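Local coordinates for kinetochore protein Mis16 (Schizosaccharomyces japonicus, PDB 4XYH), which recognises histone H4 and, independently, the CENP-A-specific chaperone Scm3, a role consistent with helping to deliver CENP-A to centromeres, at residues D85-Q90 / E131-K136; L40-I45 / S411-I416; Y231-A236 / Q261-R266; K278-P283 / T299-H304. One frame throughout, in Å; residues are numbered along the deposited sequence.

In the fold
All four contacts belong to a WD-repeat beta propeller, at different joints of the ring. Contacts 3 and 4 each set the loop leading into a blade against the strands of that blade, with centres about 18 Å apart, and both use histidines in side-chain hydrogen bonds. Contact 4 is buried, whereas the other three are partly buried. Contact 1 also involves a loop between blades, but its polar groups meet through two waters rather than by direct bonds. Contact 2, about 40 Å from contact 3 between centres and across the middle of the chain from it, closes the ring with backbone bonds between strands; contacts 1, 3 and 4 all lie within the sequence it spans.

Contact 1. Residues D85-Q90 / E131-K136; sequences DQNYLQ and EGDVNK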
loop_
_atom_site.group_PDB
_atom_site.type_symbol
_atom_site.label_atom_id
_atom_site.label_comp_id
_atom_site.label_asym_id
_atom_site.label_seq_id
_atom_site.Cartn_x
_atom_site.Cartn_y
_atom_site.Cartn_z
ATOM N N ASP A 85 -1.183 23.143 -7.042
ATOM C CA ASP A 85 -1.915 23.657 -5.894
ATOM C C ASP A 85 -1.382 23.136 -4.577
ATOM O O ASP A 85 -0.551 22.218 -4.540
ATOM C CB ASP A 85 -3.397 23.313 -6.007
ATOM C CG ASP A 85 -4.283 24.538 -5.891
ATOM O OD1 ASP A 85 -4.150 25.288 -4.889
ATOM O OD2 ASP A 85 -5.099 24.758 -6.813
ATOM N N GLN A 86 -1.865 23.744 -3.498
ATOM C CA GLN A 86 -1.603 23.265 -2.158
ATOM C C GLN A 86 -1.985 21.789 -2.036
ATOM O O GLN A 86 -3.110 21.414 -2.355
ATOM C CB GLN A 86 -2.388 24.087 -1.134
ATOM C CG GLN A 86 -2.098 23.694 0.289
ATOM C CD GLN A 86 -0.647 23.934 0.643
ATOM O OE1 GLN A 86 -0.179 25.073 0.605
ATOM N NE2 GLN A 86 0.079 22.868 0.971
ATOM N N ASN A 87 -1.047 20.954 -1.593
ATOM C CA ASN A 87 -1.349 19.552 -1.345
ATOM C C ASN A 87 -1.843 19.352 0.084
ATOM O O ASN A 87 -1.440 20.084 1.003
ATOM C CB ASN A 87 -0.121 18.672 -1.600
ATOM C CG ASN A 87 0.102 18.395 -3.076
ATOM O OD1 ASN A 87 -0.596 17.572 -3.688
ATOM N ND2 ASN A 87 1.083 19.076 -3.660
ATOM N N TYR A 88 -2.700 18.359 0.293
ATOM C CA TYR A 88 -3.092 18.054 1.666
ATOM C C TYR A 88 -2.949 16.597 2.026
ATOM O O TYR A 88 -3.248 15.702 1.220
ATOM C CB TYR A 88 -4.542 18.451 1.940
ATOM C CG TYR A 88 -4.909 19.886 1.643
ATOM C CD1 TYR A 88 -4.745 20.884 2.602
ATOM C CD2 TYR A 88 -5.466 20.236 0.425
ATOM C CE1 TYR A 88 -5.113 22.191 2.342
ATOM C CE2 TYR A 88 -5.837 21.541 0.155
ATOM C CZ TYR A 88 -5.661 22.513 1.115
ATOM O OH TYR A 88 -6.028 23.813 0.839
ATOM N N LEU A 89 -2.505 16.371 3.256
ATOM C CA LEU A 89 -2.726 15.099 3.926
ATOM C C LEU A 89 -4.177 15.133 4.408
ATOM O O LEU A 89 -4.624 16.149 4.947
ATOM C CB LEU A 89 -1.742 14.906 5.088
ATOM C CG LEU A 89 -1.889 13.631 5.905
ATOM C CD1 LEU A 89 -1.573 12.388 5.050
ATOM C CD2 LEU A 89 -0.974 13.697 7.155
ATOM N N GLN A 90 -4.916 14.047 4.213
ATOM C CA GLN A 90 -6.358 14.075 4.443
ATOM C C GLN A 90 -6.840 12.909 5.282
ATOM O O GLN A 90 -6.351 11.778 5.148
ATOM C CB GLN A 90 -7.126 14.068 3.108
ATOM C CG GLN A 90 -6.801 15.233 2.186
ATOM C CD GLN A 90 -7.628 15.234 0.905
ATOM O OE1 GLN A 90 -8.300 16.213 0.599
ATOM N NE2 GLN A 90 -7.550 14.151 0.134
ATOM N N GLU A 131 3.725 19.412 1.860
ATOM C CA GLU A 131 4.687 19.844 0.831
ATOM C C GLU A 131 4.880 18.810 -0.278
ATOM O O GLU A 131 5.448 17.743 -0.060
ATOM C CB GLU A 131 6.054 20.157 1.452
ATOM C CG GLU A 131 6.016 21.238 2.507
ATOM C CD GLU A 131 7.397 21.808 2.837
ATOM O OE1 GLU A 131 8.430 21.126 2.613
ATOM O OE2 GLU A 131 7.443 22.957 3.331
ATOM N N GLY A 132 4.414 19.135 -1.474
ATOM C CA GLY A 132 4.521 18.221 -2.585
ATOM C C GLY A 132 3.421 17.192 -2.509
ATOM O O GLY A 132 2.661 17.152 -1.524
ATOM N N ASP A 133 3.335 16.369 -3.556
ATOM C CA ASP A 133 2.382 15.268 -3.620
ATOM C C ASP A 133 2.541 14.369 -2.401
ATOM O O ASP A 133 3.657 14.134 -1.932
ATOM C CB ASP A 133 2.589 14.439 -4.889
ATOM C CG ASP A 133 2.399 15.244 -6.176
ATOM O OD1 ASP A 133 1.627 16.220 -6.176
ATOM O OD2 ASP A 133 3.019 14.877 -7.206
ATOM N N VAL A 134 1.435 13.865 -1.873
ATOM C CA VAL A 134 1.564 12.870 -0.830
ATOM C C VAL A 134 1.811 11.516 -1.512
ATOM O O VAL A 134 0.870 10.831 -1.900
ATOM C CB VAL A 134 0.327 12.822 0.077
ATOM C CG1 VAL A 134 0.549 11.842 1.197
ATOM C CG2 VAL A 134 0.032 14.209 0.647
ATOM N N ASN A 135 3.080 11.152 -1.694
ATOM C CA ASN A 135 3.394 9.887 -2.363
ATOM C C ASN A 135 2.910 8.682 -1.554
ATOM O O ASN A 135 2.354 7.745 -2.106
ATOM C CB ASN A 135 4.890 9.772 -2.623
ATOM C CG ASN A 135 5.323 10.500 -3.886
ATOM O OD1 ASN A 135 4.519 11.162 -4.560
ATOM N ND2 ASN A 135 6.600 10.361 -4.228
ATOM N N LYS A 136 3.100 8.732 -0.239
ATOM C CA LYS A 136 2.623 7.671 0.634
ATOM C C LYS A 136 2.401 8.236 2.025
ATOM O O LYS A 136 3.116 9.140 2.445
ATOM C CB LYS A 136 3.611 6.489 0.689
ATOM C CG LYS A 136 3.047 5.278 1.461
ATOM C CD LYS A 136 3.787 3.979 1.187
ATOM C CE LYS A 136 3.397 3.391 -0.171
ATOM N NZ LYS A 136 4.274 2.240 -0.523
HETATM O O HOH W 1 1.901 21.269 -1.689
HETATM O O HOH W 2 2.283 18.699 -6.297
#
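In the crossover that leads from the last strand of one propeller blade to the first of the next, Gly-132, Asp-133 and Val-134 lie against Asn-87 and its neighbours at the start of strand 87-97. Asn-87 carries the contact. Its amide rests on the Gly-132 peptide, with ND2 3.2 Å from Gly-132 C, but the approach of ND2 to Gly-132 O is too poorly angled for a hydrogen bond. Polar contact runs through two waters instead. CG lies beside the backbone N (chi1 -79°), which lets Asn-87 N and ND2 grip the same water, ND2 at 3.1 Å; this water also accepts a weak bond from Gly-132 N. A second water accepts from Asn-87 ND2 at 2.9 Å and donates to Asp-133 OD1 at 2.6 Å, an oxygen that also accepts from Ser-82 N. The amide and the carboxylate stand nearly perpendicular, 83° apart. Thr-79 OG1 and Thr-81 N bond to Asn-87 OD1, fixing the amide's rotation. A leucine here would probably leave both waters short of a donor and Thr-81 N without its acceptor. The van der Waals part is small: Val-134 CG2 touches the carbonyl Tyr-88 O at 3.6 Å, and the one apolar side-chain pair is Val-134 CG1 with Leu-89 CD1 at 4.4 Å. Leu-89 also packs on strand 146-150 in the following blade, while strand 123-130 pairs with 87-97 through the backbone of Asn-87 and Leu-89.

Contact 2. Residues L40-I45 / S411-I416; sequences LYDLVI and SPSKVI
Leu-43 and Ser-411 turn their side chains to the same face of the sheet, CB to CB 3.9 Å, where N-terminal strand 41-48 joins strand 406-412 of the final blade. This antiparallel pairing of the two ends of the chain is the closure of the beta propeller, often called its Velcro. The strands are bonded by Ser-411 N to Leu-43 O and by Asp-42 N to Ser-411 O, the latter at 2.9 Å. Two residues, Asp-42 and Leu-43, stand opposite the single Ser-411, so the register slips by one: a classic beta bulge. Beyond it the side chains of Tyr-41 and Pro-412 diverge. Tyr-41 points off the pairing; of its side chain, CB and the ring edge come to Ser-411 O. Its hydroxyl bonds to His-378 and Trp-33, and Phe-376 meets its ring edge-to-face. Past the bulge, Leu-40 O accepts from Ser-413 N at 2.7 Å. Leu-40 CD2 and Ile-416 CD1 meet 4.2 Å apart, both side chains also resting on Phe-376 of strand 374-378.

Asp-42 reaches the other way, its CG beside the backbone N (chi1 -77°), and crosses the side chain of Lys-414 at a slant. Its carboxylate holds the start of helix 414-417: Lys-414 N comes to Asp-42 OD2 at 3.0 Å from above the carboxylate plane, 45° out of it. Ser-413 is the N-cap, its OG accepting a weak bond from Val-415 N. A water donates to Asp-42 OD2 at 2.9 Å and to Ser-411 OG at 2.8 Å, tying the bulge to a hydroxyl that also bonds to Trp-396 O.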
loop_
_atom_site.group_PDB
_atom_site.type_symbol
_atom_site.label_atom_id
_atom_site.label_comp_id
_atom_site.label_asym_id
_atom_site.label_seq_id
_atom_site.Cartn_x
_atom_site.Cartn_y
_atom_site.Cartn_z
ATOM N N LEU A 40 -21.939 -9.838 -7.305
ATOM C CA LEU A 40 -20.528 -9.988 -6.946
ATOM C C LEU A 40 -20.167 -9.371 -5.593
ATOM O O LEU A 40 -19.209 -9.806 -4.950
ATOM C CB LEU A 40 -19.644 -9.384 -8.037
ATOM C CG LEU A 40 -19.666 -10.067 -9.406
ATOM C CD1 LEU A 40 -18.809 -9.285 -10.372
ATOM C CD2 LEU A 40 -19.169 -11.481 -9.318
ATOM N N TYR A 41 -20.956 -8.393 -5.152
ATOM C CA TYR A 41 -20.592 -7.584 -3.995
ATOM C C TYR A 41 -21.673 -7.542 -2.937
ATOM O O TYR A 41 -22.858 -7.564 -3.255
ATOM C CB TYR A 41 -20.258 -6.141 -4.427
ATOM C CG TYR A 41 -19.106 -6.030 -5.407
ATOM C CD1 TYR A 41 -19.318 -6.155 -6.773
ATOM C CD2 TYR A 41 -17.806 -5.801 -4.966
ATOM C CE1 TYR A 41 -18.273 -6.062 -7.672
ATOM C CE2 TYR A 41 -16.746 -5.699 -5.865
ATOM C CZ TYR A 41 -16.989 -5.830 -7.219
ATOM O OH TYR A 41 -15.955 -5.735 -8.130
ATOM N N ASP A 42 -21.258 -7.456 -1.678
ATOM C CA ASP A 42 -22.162 -7.076 -0.595
ATOM C C ASP A 42 -22.168 -5.569 -0.356
ATOM O O ASP A 42 -23.098 -5.038 0.239
ATOM C CB ASP A 42 -21.782 -7.793 0.695
ATOM C CG ASP A 42 -22.222 -9.238 0.701
ATOM O OD1 ASP A 42 -23.178 -9.557 -0.046
ATOM O OD2 ASP A 42 -21.610 -10.049 1.432
ATOM N N LEU A 43 -21.127 -4.885 -0.825
ATOM C CA LEU A 43 -20.973 -3.455 -0.601
ATOM C C LEU A 43 -20.102 -2.810 -1.681
ATOM O O LEU A 43 -18.990 -3.268 -1.940
ATOM C CB LEU A 43 -20.353 -3.193 0.777
ATOM C CG LEU A 43 -19.937 -1.738 1.036
ATOM C CD1 LEU A 43 -21.157 -0.852 1.242
ATOM C CD2 LEU A 43 -18.995 -1.631 2.209
ATOM N N VAL A 44 -20.613 -1.767 -2.328
ATOM C CA VAL A 44 -19.781 -0.928 -3.190
ATOM C C VAL A 44 -20.061 0.544 -2.960
ATOM O O VAL A 44 -21.175 1.001 -3.143
ATOM C CB VAL A 44 -19.984 -1.196 -4.682
ATOM C CG1 VAL A 44 -19.129 -0.229 -5.473
ATOM C CG2 VAL A 44 -19.609 -2.611 -5.028
ATOM N N ILE A 45 -19.031 1.268 -2.548
ATOM C CA ILE A 45 -19.075 2.718 -2.405
ATOM C C ILE A 45 -18.074 3.340 -3.365
ATOM O O ILE A 45 -16.913 2.925 -3.402
ATOM C CB ILE A 45 -18.737 3.146 -0.990
ATOM C CG1 ILE A 45 -19.751 2.558 -0.015
ATOM C CG2 ILE A 45 -18.679 4.655 -0.905
ATOM C CD1 ILE A 45 -19.357 2.725 1.436
ATOM N N SER A 411 -16.805 -4.763 -0.863
ATOM C CA SER A 411 -16.772 -6.035 -0.173
ATOM C C SER A 411 -17.291 -7.117 -1.096
ATOM O O SER A 411 -18.437 -7.043 -1.540
ATOM C CB SER A 411 -17.617 -5.978 1.087
ATOM O OG SER A 411 -17.578 -7.233 1.736
ATOM N N PRO A 412 -16.450 -8.109 -1.428
ATOM C CA PRO A 412 -16.986 -9.168 -2.292
ATOM C C PRO A 412 -18.076 -9.957 -1.573
ATOM O O PRO A 412 -18.092 -10.036 -0.342
ATOM C CB PRO A 412 -15.772 -10.039 -2.598
ATOM C CG PRO A 412 -14.755 -9.670 -1.564
ATOM C CD PRO A 412 -15.013 -8.269 -1.161
ATOM N N SER A 413 -19.006 -10.505 -2.342
ATOM C CA SER A 413 -20.147 -11.211 -1.766
ATOM C C SER A 413 -19.735 -12.388 -0.867
ATOM O O SER A 413 -18.867 -13.192 -1.229
ATOM C CB SER A 413 -21.056 -11.702 -2.887
ATOM O OG SER A 413 -21.994 -12.624 -2.386
ATOM N N LYS A 414 -20.358 -12.476 0.303
ATOM C CA LYS A 414 -20.145 -13.614 1.199
ATOM C C LYS A 414 -20.476 -14.937 0.501
ATOM O O LYS A 414 -19.913 -15.985 0.830
ATOM C CB LYS A 414 -20.987 -13.465 2.459
ATOM C CG LYS A 414 -20.789 -14.566 3.491
ATOM C CD LYS A 414 -21.790 -14.389 4.626
ATOM C CE LYS A 414 -21.179 -14.652 5.991
ATOM N NZ LYS A 414 -21.094 -16.097 6.306
ATOM N N VAL A 415 -21.386 -14.877 -0.469
ATOM C CA VAL A 415 -21.706 -16.029 -1.299
ATOM C C VAL A 415 -20.431 -16.544 -1.952
ATOM O O VAL A 415 -20.290 -17.739 -2.203
ATOM C CB VAL A 415 -22.786 -15.671 -2.375
ATOM C CG1 VAL A 415 -22.925 -16.748 -3.460
ATOM C CG2 VAL A 415 -24.126 -15.417 -1.705
ATOM N N ILE A 416 -19.475 -15.651 -2.192
ATOM C CA ILE A 416 -18.221 -16.067 -2.808
ATOM C C ILE A 416 -17.118 -16.423 -1.801
ATOM O O ILE A 416 -16.446 -17.438 -1.967
ATOM C CB ILE A 416 -17.716 -14.988 -3.772
ATOM C CG1 ILE A 416 -18.605 -14.977 -5.020
ATOM C CG2 ILE A 416 -16.265 -15.239 -4.154
ATOM C CD1 ILE A 416 -18.520 -13.718 -5.815
HETATM O O HOH W 3 -18.957 -9.567 2.480
#

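Contact 3. Residues Y231-A236 / Q261-R266; sequences YHRHTA and QIHDTR
Arg-233 and His-263 meet edge to edge, guanidinium and imidazole 17° from coplanar, while one face of the His-234 ring takes Gln-261 NE2, 3.1 Å above its plane. One face of the Arg-233 guanidinium lies over the rim of the Tyr-231 ring. This is the side-chain network of a WD blade: His-234 bonds to Ser-253 and Asp-257, and His-263, also bonded to Ser-253, sits where the WD tetrad commonly has tryptophan. The extended Arg-233 chain carries NH1 to His-263 ND1 at 3.0 Å, in the plane of both groups. ND1 is thus an acceptor, consistent with a neutral ring protonated at NE2. Gln-261 NE2 donates to Arg-233 O at 2.8 Å, arriving 40° above the carbonyl plane, and has Thr-259 OG1 as a further partner. An alanine in place of Gln-261 would probably leave Arg-233 O without this donor and one face of His-234 without its amide cover. Tyr-231 OH, bonded to Leu-267 O, touches Thr-265 CA at 3.3 Å. Beside it a water accepts from Arg-233 NH2 at 2.8 Å and donates to Asp-264 O at 2.7 Å.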
loop_
_atom_site.group_PDB
_atom_site.type_symbol
_atom_site.label_atom_id
_atom_site.label_comp_id
_atom_site.label_asym_id
_atom_site.label_seq_id
_atom_site.Cartn_x
_atom_site.Cartn_y
_atom_site.Cartn_z
ATOM N N TYR A 231 21.347 3.026 4.000
ATOM C CA TYR A 231 21.899 1.884 3.294
ATOM C C TYR A 231 21.897 2.125 1.796
ATOM O O TYR A 231 20.906 2.601 1.225
ATOM C CB TYR A 231 21.105 0.617 3.612
ATOM C CG TYR A 231 21.051 0.261 5.079
ATOM C CD1 TYR A 231 22.210 0.051 5.809
ATOM C CD2 TYR A 231 19.831 0.108 5.728
ATOM C CE1 TYR A 231 22.156 -0.280 7.157
ATOM C CE2 TYR A 231 19.766 -0.215 7.059
ATOM C CZ TYR A 231 20.929 -0.409 7.775
ATOM O OH TYR A 231 20.857 -0.742 9.117
ATOM N N HIS A 232 23.017 1.806 1.162
ATOM C CA HIS A 232 23.108 1.859 -0.283
ATOM C C HIS A 232 23.319 0.454 -0.851
ATOM O O HIS A 232 24.444 0.030 -1.076
ATOM C CB HIS A 232 24.234 2.789 -0.702
ATOM C CG HIS A 232 24.028 4.199 -0.261
ATOM N ND1 HIS A 232 24.572 4.707 0.897
ATOM C CD2 HIS A 232 23.297 5.209 -0.810
ATOM C CE1 HIS A 232 24.208 5.972 1.039
ATOM N NE2 HIS A 232 23.428 6.291 0.017
ATOM N N ARG A 233 22.223 -0.263 -1.081
ATOM C CA ARG A 233 22.290 -1.673 -1.449
ATOM C C ARG A 233 21.487 -1.974 -2.709
ATOM O O ARG A 233 21.365 -3.118 -3.124
ATOM C CB ARG A 233 21.801 -2.528 -0.286
ATOM C CG ARG A 233 22.595 -2.275 0.991
ATOM C CD ARG A 233 22.213 -3.215 2.119
ATOM N NE ARG A 233 23.117 -3.064 3.254
ATOM C CZ ARG A 233 22.785 -3.308 4.517
ATOM N NH1 ARG A 233 21.561 -3.721 4.821
ATOM N NH2 ARG A 233 23.680 -3.137 5.478
ATOM N N HIS A 234 20.933 -0.940 -3.316
ATOM C CA HIS A 234 20.181 -1.132 -4.544
ATOM C C HIS A 234 20.805 -0.313 -5.666
ATOM O O HIS A 234 21.495 0.671 -5.416
ATOM C CB HIS A 234 18.712 -0.756 -4.347
ATOM C CG HIS A 234 17.918 -1.787 -3.598
ATOM N ND1 HIS A 234 17.531 -2.983 -4.167
ATOM C CD2 HIS A 234 17.429 -1.794 -2.336
ATOM C CE1 HIS A 234 16.838 -3.682 -3.283
ATOM N NE2 HIS A 234 16.762 -2.987 -2.163
ATOM N N THR A 235 20.562 -0.722 -6.903
ATOM C CA THR A 235 21.195 -0.065 -8.038
ATOM C C THR A 235 20.152 0.673 -8.879
ATOM O O THR A 235 20.463 1.229 -9.932
ATOM C CB THR A 235 21.975 -1.076 -8.900
ATOM O OG1 THR A 235 21.081 -2.080 -9.383
ATOM C CG2 THR A 235 23.065 -1.764 -8.064
ATOM N N ALA A 236 18.918 0.700 -8.383
ATOM C CA ALA A 236 17.853 1.476 -9.001
ATOM C C ALA A 236 16.810 1.791 -7.923
ATOM O O ALA A 236 16.979 1.376 -6.768
ATOM C CB ALA A 236 17.242 0.718 -10.171
ATOM N N GLN A 261 15.599 -7.982 -0.940
ATOM C CA GLN A 261 16.681 -8.008 0.043
ATOM C C GLN A 261 16.147 -7.977 1.466
ATOM O O GLN A 261 15.065 -7.459 1.733
ATOM C CB GLN A 261 17.672 -6.856 -0.193
ATOM C CG GLN A 261 18.200 -6.761 -1.636
ATOM C CD GLN A 261 19.404 -5.850 -1.767
ATOM O OE1 GLN A 261 20.142 -5.654 -0.813
ATOM N NE2 GLN A 261 19.604 -5.288 -2.953
ATOM N N ILE A 262 16.912 -8.576 2.373
ATOM C CA ILE A 262 16.576 -8.574 3.789
ATOM C C ILE A 262 17.681 -7.838 4.498
ATOM O O ILE A 262 18.858 -8.134 4.292
ATOM C CB ILE A 262 16.439 -9.998 4.365
ATOM C CG1 ILE A 262 15.373 -10.782 3.597
ATOM C CG2 ILE A 262 16.112 -9.931 5.849
ATOM C CD1 ILE A 262 13.964 -10.229 3.785
ATOM N N HIS A 263 17.313 -6.858 5.307
ATOM C CA HIS A 263 18.309 -6.075 6.001
ATOM C C HIS A 263 18.155 -6.273 7.486
ATOM O O HIS A 263 17.026 -6.374 7.983
ATOM C CB HIS A 263 18.178 -4.592 5.649
ATOM C CG HIS A 263 17.986 -4.340 4.189
ATOM N ND1 HIS A 263 19.040 -4.208 3.314
ATOM C CD2 HIS A 263 16.862 -4.229 3.442
ATOM C CE1 HIS A 263 18.577 -4.018 2.093
ATOM N NE2 HIS A 263 17.257 -4.020 2.146
ATOM N N ASP A 264 19.294 -6.325 8.178
ATOM C CA ASP A 264 19.352 -6.315 9.640
ATOM C C ASP A 264 19.716 -4.909 10.115
ATOM O O ASP A 264 20.876 -4.494 10.005
ATOM C CB ASP A 264 20.378 -7.338 10.143
ATOM C CG ASP A 264 20.409 -7.457 11.670
ATOM O OD1 ASP A 264 19.874 -6.568 12.366
ATOM O OD2 ASP A 264 20.986 -8.446 12.181
ATOM N N THR A 265 18.741 -4.183 10.662
ATOM C CA THR A 265 18.953 -2.763 10.968
ATOM C C THR A 265 19.855 -2.528 12.182
ATOM O O THR A 265 20.184 -1.381 12.500
ATOM C CB THR A 265 17.614 -2.016 11.193
ATOM O OG1 THR A 265 16.882 -2.618 12.273
ATOM C CG2 THR A 265 16.781 -2.052 9.934
ATOM N N ARG A 266 20.272 -3.608 12.841
ATOM C CA ARG A 266 21.221 -3.504 13.944
ATOM C C ARG A 266 22.661 -3.349 13.440
ATOM O O ARG A 266 23.545 -2.924 14.173
ATOM C CB ARG A 266 21.102 -4.725 14.857
ATOM C CG ARG A 266 19.836 -4.730 15.702
ATOM C CD ARG A 266 19.552 -6.109 16.268
ATOM N NE ARG A 266 19.763 -7.138 15.256
ATOM C CZ ARG A 266 19.368 -8.403 15.370
ATOM N NH1 ARG A 266 18.728 -8.805 16.456
ATOM N NH2 ARG A 266 19.609 -9.264 14.388
HETATM O O HOH W 4 22.081 -4.078 7.633
#

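Contact 4. Residues K278-P283 / T299-H304; sequences KAHEQP and TASADH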
loop_
_atom_site.group_PDB
_atom_site.type_symbol
_atom_site.label_atom_id
_atom_site.label_comp_id
_atom_site.label_asym_id
_atom_site.label_seq_id
_atom_site.Cartn_x
_atom_site.Cartn_y
_atom_site.Cartn_z
ATOM N N LYS A 278 17.900 -12.283 -6.672
ATOM C CA LYS A 278 17.110 -11.809 -7.790
ATOM C C LYS A 278 15.736 -12.476 -7.669
ATOM O O LYS A 278 15.642 -13.696 -7.668
ATOM C CB LYS A 278 17.787 -12.136 -9.121
ATOM C CG LYS A 278 16.917 -11.808 -10.333
ATOM C CD LYS A 278 17.641 -12.039 -11.645
ATOM C CE LYS A 278 17.906 -13.512 -11.895
ATOM N NZ LYS A 278 17.896 -13.824 -13.369
ATOM N N ALA A 279 14.683 -11.679 -7.524
ATOM C CA ALA A 279 13.347 -12.218 -7.296
ATOM C C ALA A 279 12.593 -12.401 -8.602
ATOM O O ALA A 279 11.857 -13.368 -8.756
ATOM C CB ALA A 279 12.545 -11.308 -6.343
ATOM N N HIS A 280 12.746 -11.453 -9.525
ATOM C CA HIS A 280 12.110 -11.541 -10.843
ATOM C C HIS A 280 13.103 -11.133 -11.932
ATOM O O HIS A 280 14.193 -10.678 -11.615
ATOM C CB HIS A 280 10.866 -10.649 -10.915
ATOM C CG HIS A 280 9.810 -11.010 -9.918
ATOM N ND1 HIS A 280 8.641 -11.654 -10.274
ATOM C CD2 HIS A 280 9.746 -10.825 -8.581
ATOM C CE1 HIS A 280 7.908 -11.848 -9.193
ATOM N NE2 HIS A 280 8.552 -11.355 -8.152
ATOM N N GLU A 281 12.718 -11.268 -13.202
ATOM C CA GLU A 281 13.576 -10.820 -14.293
ATOM C C GLU A 281 13.316 -9.346 -14.591
ATOM O O GLU A 281 14.078 -8.717 -15.324
ATOM C CB GLU A 281 13.363 -11.657 -15.561
ATOM C CG GLU A 281 13.781 -13.116 -15.431
ATOM C CD GLU A 281 15.211 -13.279 -14.953
ATOM O OE1 GLU A 281 16.100 -12.569 -15.481
ATOM O OE2 GLU A 281 15.445 -14.110 -14.036
ATOM N N GLN A 282 12.239 -8.810 -14.014
ATOM C CA GLN A 282 11.813 -7.440 -14.260
ATOM C C GLN A 282 11.607 -6.735 -12.919
ATOM O O GLN A 282 11.578 -7.396 -11.889
ATOM C CB GLN A 282 10.528 -7.424 -15.096
ATOM C CG GLN A 282 10.636 -8.173 -16.428
ATOM C CD GLN A 282 9.414 -7.960 -17.305
ATOM O OE1 GLN A 282 8.844 -6.867 -17.339
ATOM N NE2 GLN A 282 9.000 -9.006 -18.012
ATOM N N PRO A 283 11.491 -5.390 -12.922
ATOM C CA PRO A 283 11.291 -4.621 -11.686
ATOM C C PRO A 283 10.289 -5.212 -10.688
ATOM O O PRO A 283 9.224 -5.721 -11.058
ATOM C CB PRO A 283 10.799 -3.277 -12.216
ATOM C CG PRO A 283 11.623 -3.107 -13.451
ATOM C CD PRO A 283 11.717 -4.487 -14.068
ATOM N N THR A 299 6.024 -10.954 -3.484
ATOM C CA THR A 299 6.528 -9.862 -4.304
ATOM C C THR A 299 5.632 -9.661 -5.522
ATOM O O THR A 299 5.157 -10.630 -6.129
ATOM C CB THR A 299 7.985 -10.109 -4.789
ATOM O OG1 THR A 299 8.070 -11.382 -5.449
ATOM C CG2 THR A 299 8.953 -10.087 -3.620
ATOM N N ALA A 300 5.401 -8.398 -5.866
ATOM C CA ALA A 300 4.648 -8.032 -7.061
ATOM C C ALA A 300 5.624 -7.468 -8.081
ATOM O O ALA A 300 6.416 -6.584 -7.761
ATOM C CB ALA A 300 3.564 -7.013 -6.730
ATOM N N SER A 301 5.566 -7.969 -9.306
ATOM C CA SER A 301 6.556 -7.600 -10.298
ATOM C C SER A 301 5.942 -6.998 -11.538
ATOM O O SER A 301 4.773 -7.243 -11.846
ATOM C CB SER A 301 7.387 -8.816 -10.704
ATOM O OG SER A 301 8.296 -8.476 -11.741
ATOM N N ALA A 302 6.766 -6.247 -12.270
ATOM C CA ALA A 302 6.408 -5.749 -13.592
ATOM C C ALA A 302 6.223 -6.880 -14.622
ATOM O O ALA A 302 5.711 -6.647 -15.717
ATOM C CB ALA A 302 7.472 -4.755 -14.084
ATOM N N ASP A 303 6.640 -8.098 -14.281
ATOM C CA ASP A 303 6.474 -9.236 -15.188
ATOM C C ASP A 303 5.063 -9.823 -15.132
ATOM O O ASP A 303 4.856 -10.957 -15.535
ATOM C CB ASP A 303 7.513 -10.331 -14.888
ATOM C CG ASP A 303 7.282 -11.044 -13.548
ATOM O OD1 ASP A 303 6.248 -10.816 -12.875
ATOM O OD2 ASP A 303 8.153 -11.861 -13.167
ATOM N N HIS A 304 4.123 -9.057 -14.582
ATOM C CA HIS A 304 2.699 -9.430 -14.462
ATOM C C HIS A 304 2.432 -10.507 -13.397
ATOM O O HIS A 304 1.316 -10.999 -13.289
ATOM C CB HIS A 304 2.118 -9.918 -15.811
ATOM C CG HIS A 304 2.396 -9.011 -16.975
ATOM N ND1 HIS A 304 1.867 -9.237 -18.230
ATOM C CD2 HIS A 304 3.145 -7.886 -17.082
ATOM C CE1 HIS A 304 2.274 -8.289 -19.055
ATOM N NE2 HIS A 304 3.052 -7.458 -18.385
HETATM O O HOH W 5 10.609 -12.335 -14.088
#
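His-280 is held at both ring nitrogens by hydrogen bonds to strand 296-301 and the turn after it. NE2 and Thr-299 OG1 are 2.7 Å apart near the ring plane, and either could be the donor. At the other nitrogen, ND1 donates to Asp-303 OD2 at 2.9 Å; that oxygen lies in the ring plane, although the carboxylate is turned 68° from it and is met from above. Asp-303 OD1 bonds to Thr-305 OG1, a second hold on the carboxylate. With both edges engaged, the imidazole is fixed in rotation.

A CH-pi contact covers one face of the ring, Ser-301 CB lying 3.3 Å from its centroid. With Ser-301 OG anti to the backbone N (chi1 176°), the hydroxyl is placed to reach Pro-283 O, to which it donates at 3.0 Å. It also accepts from Asp-303 N at 3.1 Å, making an ST turn within the type I turn 301-304. The same Pro-283 O receives Ala-302 N at 2.8 Å, almost straight on, so two donors grip it.

The apolar and van der Waals contacts are lighter: Pro-283 CB meets Ala-302 CB at 4.1 Å, and Gln-282 NE2 lies 3.7 Å from Asp-303 CB.

Trp-309 NE1 bonds to Thr-299 OG1, completing a chain Trp-309, Thr-299, His-280, Asp-303: the structural tetrad of the WD repeat, which here links the entry loop of the blade to its second and third strands.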